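Local coordinates for protein beta-galactosidase/beta-glucuronidase (Faecalibacterium prausnitzii L2-6, PDB 6MVF) that binds flavin mononucleotide and is a family 2 glycoside hydrolase, characterised as a beta-glucuronidase of the human gut microbiome, at residues A[600-614]-A[631-645]. Residues are numbered along the deposited sequence; the frame is centred on the assembly and turned at random.
Sequences VYSNQDTVTLYCNGK and LDEGFNVLMAVADTV
Strands 606-611 and 635-641 run antiparallel as neighbours, their axes 4.6 Å apart at closest and their directions 160° apart. Thr608 with Val641 and Tyr610 with Met639 are hydrogen-bonded pairs, each joined by two backbone bonds; Leu609-Ala640 and Cys611-Leu638 are the non-hydrogen-bonded pairs between and beyond them. Strand 606-611 ends in a type I' turn, Cys611 to Lys614, whose positive phi angles suit Asn612 and Gly613. Asn612 N still reaches Val637 O, while its OD1 takes Val637 N (2.8 Å) from above the carbonyl plane and thus prolongs the ladder through a side chain. CG lies beside the backbone N (chi1 -68°), which brings the amide back toward the other strand; Asn612 ND2 meets Asp632 OD2 (3.0 Å) in its own amide plane, on the anti side of that oxygen but tilted out of the carboxylate plane. Lys614 NZ takes the syn lone pair of Asp632 OD2 (3.0 Å) in a salt bridge, so two donors grip one oxygen. An alanine in place of Asn612 would probably leave Val637 N without this acceptor and take one of the two donors from Asp632 OD2.

Strand 635-641 is central in a five-stranded sheet, with 606-611 beside it; with the three-stranded sheet of 581-583, 596-602 and 624-629 this makes a small beta-sandwich. Inward, little Ala640 lets Val600 CG2 and Leu609 CD1 close on its CB, each at 3.9 Å, and Cys611 SG lies 4.1 Å from Leu638 CD1. On the other face, Met639 lies alongside Tyr610, CE 3.7 Å from CD1, and branched Val641 brings CG2 to the ring edge at Tyr610 CE1 (3.8 Å); Pro241 of a second subunit packs against Met639.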
loop_
_atom_site.group_PDB
_atom_site.type_symbol
_atom_site.label_atom_id
_atom_site.label_comp_id
_atom_site.label_asym_id
_atom_site.label_seq_id
_atom_site.Cartn_x
_atom_site.Cartn_y
_atom_site.Cartn_z
ATOM N N VAL A 600 -33.787 -24.993 -4.491
ATOM C CA VAL A 600 -33.275 -23.695 -4.063
ATOM C C VAL A 600 -33.029 -23.713 -2.556
ATOM O O VAL A 600 -33.858 -24.196 -1.775
ATOM C CB VAL A 600 -34.218 -22.532 -4.447
ATOM C CG1 VAL A 600 -33.619 -21.230 -4.005
ATOM C CG2 VAL A 600 -34.453 -22.499 -5.933
ATOM N N TYR A 601 -31.874 -23.187 -2.157
ATOM C CA TYR A 601 -31.545 -22.909 -0.767
ATOM C C TYR A 601 -31.613 -21.406 -0.522
ATOM O O TYR A 601 -31.138 -20.617 -1.345
ATOM C CB TYR A 601 -30.147 -23.417 -0.432
ATOM C CG TYR A 601 -29.946 -24.870 -0.752
ATOM C CD1 TYR A 601 -30.908 -25.809 -0.404
ATOM C CD2 TYR A 601 -28.805 -25.308 -1.410
ATOM C CE1 TYR A 601 -30.736 -27.144 -0.677
ATOM C CE2 TYR A 601 -28.625 -26.656 -1.703
ATOM C CZ TYR A 601 -29.603 -27.563 -1.326
ATOM O OH TYR A 601 -29.454 -28.904 -1.589
ATOM N N SER A 602 -32.207 -21.010 0.603
ATOM C CA SER A 602 -32.316 -19.594 0.927
ATOM C C SER A 602 -32.511 -19.418 2.427
ATOM O O SER A 602 -33.144 -20.249 3.080
ATOM C CB SER A 602 -33.472 -18.940 0.165
ATOM O OG SER A 602 -33.471 -17.555 0.439
ATOM N N ASN A 603 -31.957 -18.332 2.966
ATOM C CA ASN A 603 -32.313 -17.932 4.316
ATOM C C ASN A 603 -33.508 -16.980 4.340
ATOM O O ASN A 603 -33.897 -16.508 5.407
ATOM C CB ASN A 603 -31.101 -17.341 5.068
ATOM C CG ASN A 603 -30.441 -16.201 4.346
ATOM O OD1 ASN A 603 -31.018 -15.576 3.446
ATOM N ND2 ASN A 603 -29.217 -15.905 4.748
ATOM N N GLN A 604 -34.104 -16.705 3.192
ATOM C CA GLN A 604 -35.447 -16.165 3.130
ATOM C C GLN A 604 -36.441 -17.312 3.201
ATOM O O GLN A 604 -36.094 -18.478 2.994
ATOM C CB GLN A 604 -35.650 -15.383 1.836
ATOM C CG GLN A 604 -34.481 -14.510 1.484
ATOM C CD GLN A 604 -34.295 -13.347 2.441
ATOM O OE1 GLN A 604 -34.710 -12.227 2.156
ATOM N NE2 GLN A 604 -33.642 -13.600 3.565
ATOM N N ASP A 605 -37.693 -16.982 3.495
ATOM C CA ASP A 605 -38.689 -18.031 3.647
ATOM C C ASP A 605 -39.620 -18.167 2.448
ATOM O O ASP A 605 -40.409 -19.115 2.402
ATOM C CB ASP A 605 -39.508 -17.794 4.913
ATOM C CG ASP A 605 -38.660 -17.821 6.162
ATOM O OD1 ASP A 605 -37.748 -18.690 6.241
ATOM O OD2 ASP A 605 -38.905 -16.964 7.053
ATOM N N THR A 606 -39.542 -17.275 1.471
ATOM C CA THR A 606 -40.405 -17.364 0.308
ATOM C C THR A 606 -39.559 -17.200 -0.938
ATOM O O THR A 606 -38.788 -16.243 -1.046
ATOM C CB THR A 606 -41.519 -16.328 0.344
ATOM O OG1 THR A 606 -42.326 -16.556 1.513
ATOM C CG2 THR A 606 -42.393 -16.462 -0.902
ATOM N N VAL A 607 -39.696 -18.160 -1.854
ATOM C CA VAL A 607 -38.940 -18.219 -3.092
ATOM C C VAL A 607 -39.948 -18.366 -4.216
ATOM O O VAL A 607 -40.872 -19.186 -4.127
ATOM C CB VAL A 607 -37.929 -19.389 -3.094
ATOM C CG1 VAL A 607 -37.401 -19.685 -4.522
ATOM C CG2 VAL A 607 -36.772 -19.111 -2.128
ATOM N N THR A 608 -39.790 -17.553 -5.256
ATOM C CA THR A 608 -40.529 -17.717 -6.500
ATOM C C THR A 608 -39.544 -18.114 -7.580
ATOM O O THR A 608 -38.528 -17.444 -7.757
ATOM C CB THR A 608 -41.273 -16.439 -6.900
ATOM O OG1 THR A 608 -42.408 -16.263 -6.047
ATOM C CG2 THR A 608 -41.761 -16.530 -8.326
ATOM N N LEU A 609 -39.842 -19.205 -8.289
ATOM C CA LEU A 609 -38.989 -19.710 -9.354
ATOM C C LEU A 609 -39.544 -19.325 -10.721
ATOM O O LEU A 609 -40.754 -19.372 -10.952
ATOM C CB LEU A 609 -38.847 -21.230 -9.268
ATOM C CG LEU A 609 -37.740 -21.765 -10.185
ATOM C CD1 LEU A 609 -36.357 -21.118 -9.855
ATOM C CD2 LEU A 609 -37.689 -23.283 -10.119
ATOM N N TYR A 610 -38.651 -18.961 -11.633
ATOM C CA TYR A 610 -39.026 -18.646 -13.001
ATOM C C TYR A 610 -38.229 -19.495 -13.981
ATOM O O TYR A 610 -37.049 -19.789 -13.758
ATOM C CB TYR A 610 -38.792 -17.172 -13.329
ATOM C CG TYR A 610 -39.665 -16.220 -12.574
ATOM C CD1 TYR A 610 -39.213 -15.611 -11.401
ATOM C CD2 TYR A 610 -40.935 -15.909 -13.038
ATOM C CE1 TYR A 610 -40.010 -14.727 -10.703
ATOM C CE2 TYR A 610 -41.747 -15.027 -12.345
ATOM C CZ TYR A 610 -41.276 -14.441 -11.179
ATOM O OH TYR A 610 -42.081 -13.563 -10.511
ATOM N N CYS A 611 -38.887 -19.857 -15.081
ATOM C CA CYS A 611 -38.279 -20.641 -16.149
ATOM C C CYS A 611 -38.556 -19.927 -17.469
ATOM O O CYS A 611 -39.705 -19.875 -17.917
ATOM C CB CYS A 611 -38.832 -22.061 -16.168
ATOM S SG CYS A 611 -37.854 -23.183 -17.171
ATOM N N ASN A 612 -37.507 -19.366 -18.074
ATOM C CA ASN A 612 -37.616 -18.513 -19.261
ATOM C C ASN A 612 -38.694 -17.446 -19.080
ATOM O O ASN A 612 -39.521 -17.206 -19.963
ATOM C CB ASN A 612 -37.866 -19.346 -20.517
ATOM C CG ASN A 612 -36.670 -20.203 -20.883
ATOM O OD1 ASN A 612 -35.516 -19.834 -20.600
ATOM N ND2 ASN A 612 -36.933 -21.357 -21.508
ATOM N N GLY A 613 -38.680 -16.811 -17.902
ATOM C CA GLY A 613 -39.582 -15.725 -17.588
ATOM C C GLY A 613 -40.966 -16.124 -17.119
ATOM O O GLY A 613 -41.702 -15.265 -16.618
ATOM N N LYS A 614 -41.356 -17.382 -17.265
ATOM C CA LYS A 614 -42.659 -17.835 -16.798
ATOM C C LYS A 614 -42.539 -18.355 -15.366
ATOM O O LYS A 614 -41.620 -19.121 -15.048
ATOM C CB LYS A 614 -43.206 -18.921 -17.728
ATOM C CG LYS A 614 -43.148 -18.535 -19.208
ATOM C CD LYS A 614 -43.430 -19.727 -20.121
ATOM C CE LYS A 614 -42.142 -20.278 -20.771
ATOM N NZ LYS A 614 -42.404 -21.483 -21.627
ATOM N N LEU A 631 -38.972 -28.168 -18.123
ATOM C CA LEU A 631 -38.073 -27.385 -18.949
ATOM C C LEU A 631 -38.610 -27.295 -20.370
ATOM O O LEU A 631 -39.191 -28.251 -20.894
ATOM C CB LEU A 631 -36.680 -28.013 -18.944
ATOM C CG LEU A 631 -35.968 -28.093 -17.596
ATOM C CD1 LEU A 631 -34.694 -28.865 -17.765
ATOM C CD2 LEU A 631 -35.671 -26.702 -17.015
ATOM N N ASP A 632 -38.448 -26.119 -20.976
ATOM C CA ASP A 632 -38.640 -25.951 -22.409
ATOM C C ASP A 632 -37.548 -26.686 -23.179
ATOM O O ASP A 632 -36.456 -26.951 -22.667
ATOM C CB ASP A 632 -38.601 -24.481 -22.797
ATOM C CG ASP A 632 -39.745 -23.704 -22.224
ATOM O OD1 ASP A 632 -40.745 -24.346 -21.819
ATOM O OD2 ASP A 632 -39.643 -22.454 -22.189
ATOM N N GLU A 633 -37.858 -27.023 -24.426
ATOM C CA GLU A 633 -36.851 -27.617 -25.290
ATOM C C GLU A 633 -35.730 -26.611 -25.488
ATOM O O GLU A 633 -35.974 -25.413 -25.638
ATOM C CB GLU A 633 -37.472 -28.023 -26.629
ATOM C CG GLU A 633 -37.181 -29.468 -27.037
ATOM C CD GLU A 633 -37.793 -30.506 -26.086
ATOM O OE1 GLU A 633 -38.817 -30.193 -25.436
ATOM O OE2 GLU A 633 -37.251 -31.636 -25.986
ATOM N N GLY A 634 -34.494 -27.092 -25.436
ATOM C CA GLY A 634 -33.355 -26.205 -25.561
ATOM C C GLY A 634 -32.864 -25.694 -24.224
ATOM O O GLY A 634 -32.899 -26.418 -23.221
ATOM N N PHE A 635 -32.415 -24.440 -24.196
ATOM C CA PHE A 635 -31.831 -23.842 -23.004
ATOM C C PHE A 635 -32.893 -23.128 -22.182
ATOM O O PHE A 635 -33.871 -22.604 -22.719
ATOM C CB PHE A 635 -30.704 -22.877 -23.382
ATOM C CG PHE A 635 -29.472 -23.573 -23.845
ATOM C CD1 PHE A 635 -28.660 -24.238 -22.940
ATOM C CD2 PHE A 635 -29.132 -23.592 -25.193
ATOM C CE1 PHE A 635 -27.523 -24.903 -23.360
ATOM C CE2 PHE A 635 -28.006 -24.256 -25.632
ATOM C CZ PHE A 635 -27.197 -24.915 -24.711
ATOM N N ASN A 636 -32.697 -23.128 -20.861
ATOM C CA ASN A 636 -33.678 -22.604 -19.917
ATOM C C ASN A 636 -32.982 -21.695 -18.928
ATOM O O ASN A 636 -32.009 -22.102 -18.293
ATOM C CB ASN A 636 -34.384 -23.724 -19.148
ATOM C CG ASN A 636 -35.206 -24.632 -20.051
ATOM O OD1 ASN A 636 -36.419 -24.465 -20.186
ATOM N ND2 ASN A 636 -34.547 -25.596 -20.667
ATOM N N VAL A 637 -33.492 -20.483 -18.781
ATOM C CA VAL A 637 -33.053 -19.587 -17.723
ATOM C C VAL A 637 -33.871 -19.897 -16.473
ATOM O O VAL A 637 -35.097 -19.753 -16.478
ATOM C CB VAL A 637 -33.214 -18.116 -18.138
ATOM C CG1 VAL A 637 -33.008 -17.192 -16.932
ATOM C CG2 VAL A 637 -32.250 -17.782 -19.248
ATOM N N LEU A 638 -33.204 -20.325 -15.403
ATOM C CA LEU A 638 -33.855 -20.525 -14.114
ATOM C C LEU A 638 -33.490 -19.350 -13.216
ATOM O O LEU A 638 -32.306 -19.095 -12.958
ATOM C CB LEU A 638 -33.460 -21.856 -13.473
ATOM C CG LEU A 638 -34.098 -23.166 -13.980
ATOM C CD1 LEU A 638 -35.591 -23.148 -13.799
ATOM C CD2 LEU A 638 -33.764 -23.407 -15.430
ATOM N N MET A 639 -34.505 -18.612 -12.779
ATOM C CA MET A 639 -34.307 -17.476 -11.897
ATOM C C MET A 639 -35.127 -17.668 -10.631
ATOM O O MET A 639 -36.350 -17.831 -10.697
ATOM C CB MET A 639 -34.688 -16.161 -12.582
ATOM C CG MET A 639 -34.434 -14.976 -11.667
ATOM S SD MET A 639 -34.737 -13.410 -12.455
ATOM C CE MET A 639 -36.507 -13.451 -12.713
ATOM N N ALA A 640 -34.453 -17.650 -9.484
ATOM C CA ALA A 640 -35.108 -17.742 -8.187
ATOM C C ALA A 640 -35.072 -16.370 -7.529
ATOM O O ALA A 640 -34.003 -15.763 -7.404
ATOM C CB ALA A 640 -34.456 -18.801 -7.302
ATOM N N VAL A 641 -36.251 -15.877 -7.146
ATOM C CA VAL A 641 -36.435 -14.571 -6.532
ATOM C C VAL A 641 -36.826 -14.805 -5.080
ATOM O O VAL A 641 -37.931 -15.279 -4.789
ATOM C CB VAL A 641 -37.499 -13.741 -7.260
ATOM C CG1 VAL A 641 -37.720 -12.431 -6.533
ATOM C CG2 VAL A 641 -37.080 -13.488 -8.695
ATOM N N ALA A 642 -35.914 -14.503 -4.166
ATOM C CA ALA A 642 -36.266 -14.509 -2.756
ATOM C C ALA A 642 -36.793 -13.121 -2.438
ATOM O O ALA A 642 -37.657 -12.621 -3.161
ATOM C CB ALA A 642 -35.073 -14.904 -1.891
ATOM N N ASP A 643 -36.289 -12.462 -1.402
ATOM C CA ASP A 643 -36.866 -11.155 -1.105
ATOM C C ASP A 643 -36.067 -10.069 -1.812
ATOM O O ASP A 643 -36.496 -9.555 -2.850
ATOM C CB ASP A 643 -36.932 -10.923 0.401
ATOM C CG ASP A 643 -37.565 -9.590 0.761
ATOM O OD1 ASP A 643 -37.351 -9.104 1.897
ATOM O OD2 ASP A 643 -38.267 -9.021 -0.107
ATOM N N THR A 644 -34.901 -9.723 -1.277
ATOM C CA THR A 644 -34.042 -8.720 -1.892
ATOM C C THR A 644 -32.921 -9.327 -2.724
ATOM O O THR A 644 -32.052 -8.589 -3.197
ATOM C CB THR A 644 -33.436 -7.814 -0.817
ATOM O OG1 THR A 644 -32.842 -8.626 0.215
ATOM C CG2 THR A 644 -34.510 -6.903 -0.227
ATOM N N VAL A 645 -32.894 -10.643 -2.886
ATOM C CA VAL A 645 -31.807 -11.309 -3.584
ATOM C C VAL A 645 -32.404 -12.180 -4.673
ATOM O O VAL A 645 -33.552 -12.623 -4.581
ATOM C CB VAL A 645 -30.932 -12.146 -2.628
ATOM C CG1 VAL A 645 -30.092 -11.230 -1.794
ATOM C CG2 VAL A 645 -31.805 -13.019 -1.735
HETATM O O HOH W 1 -36.593 -17.229 -16.031
#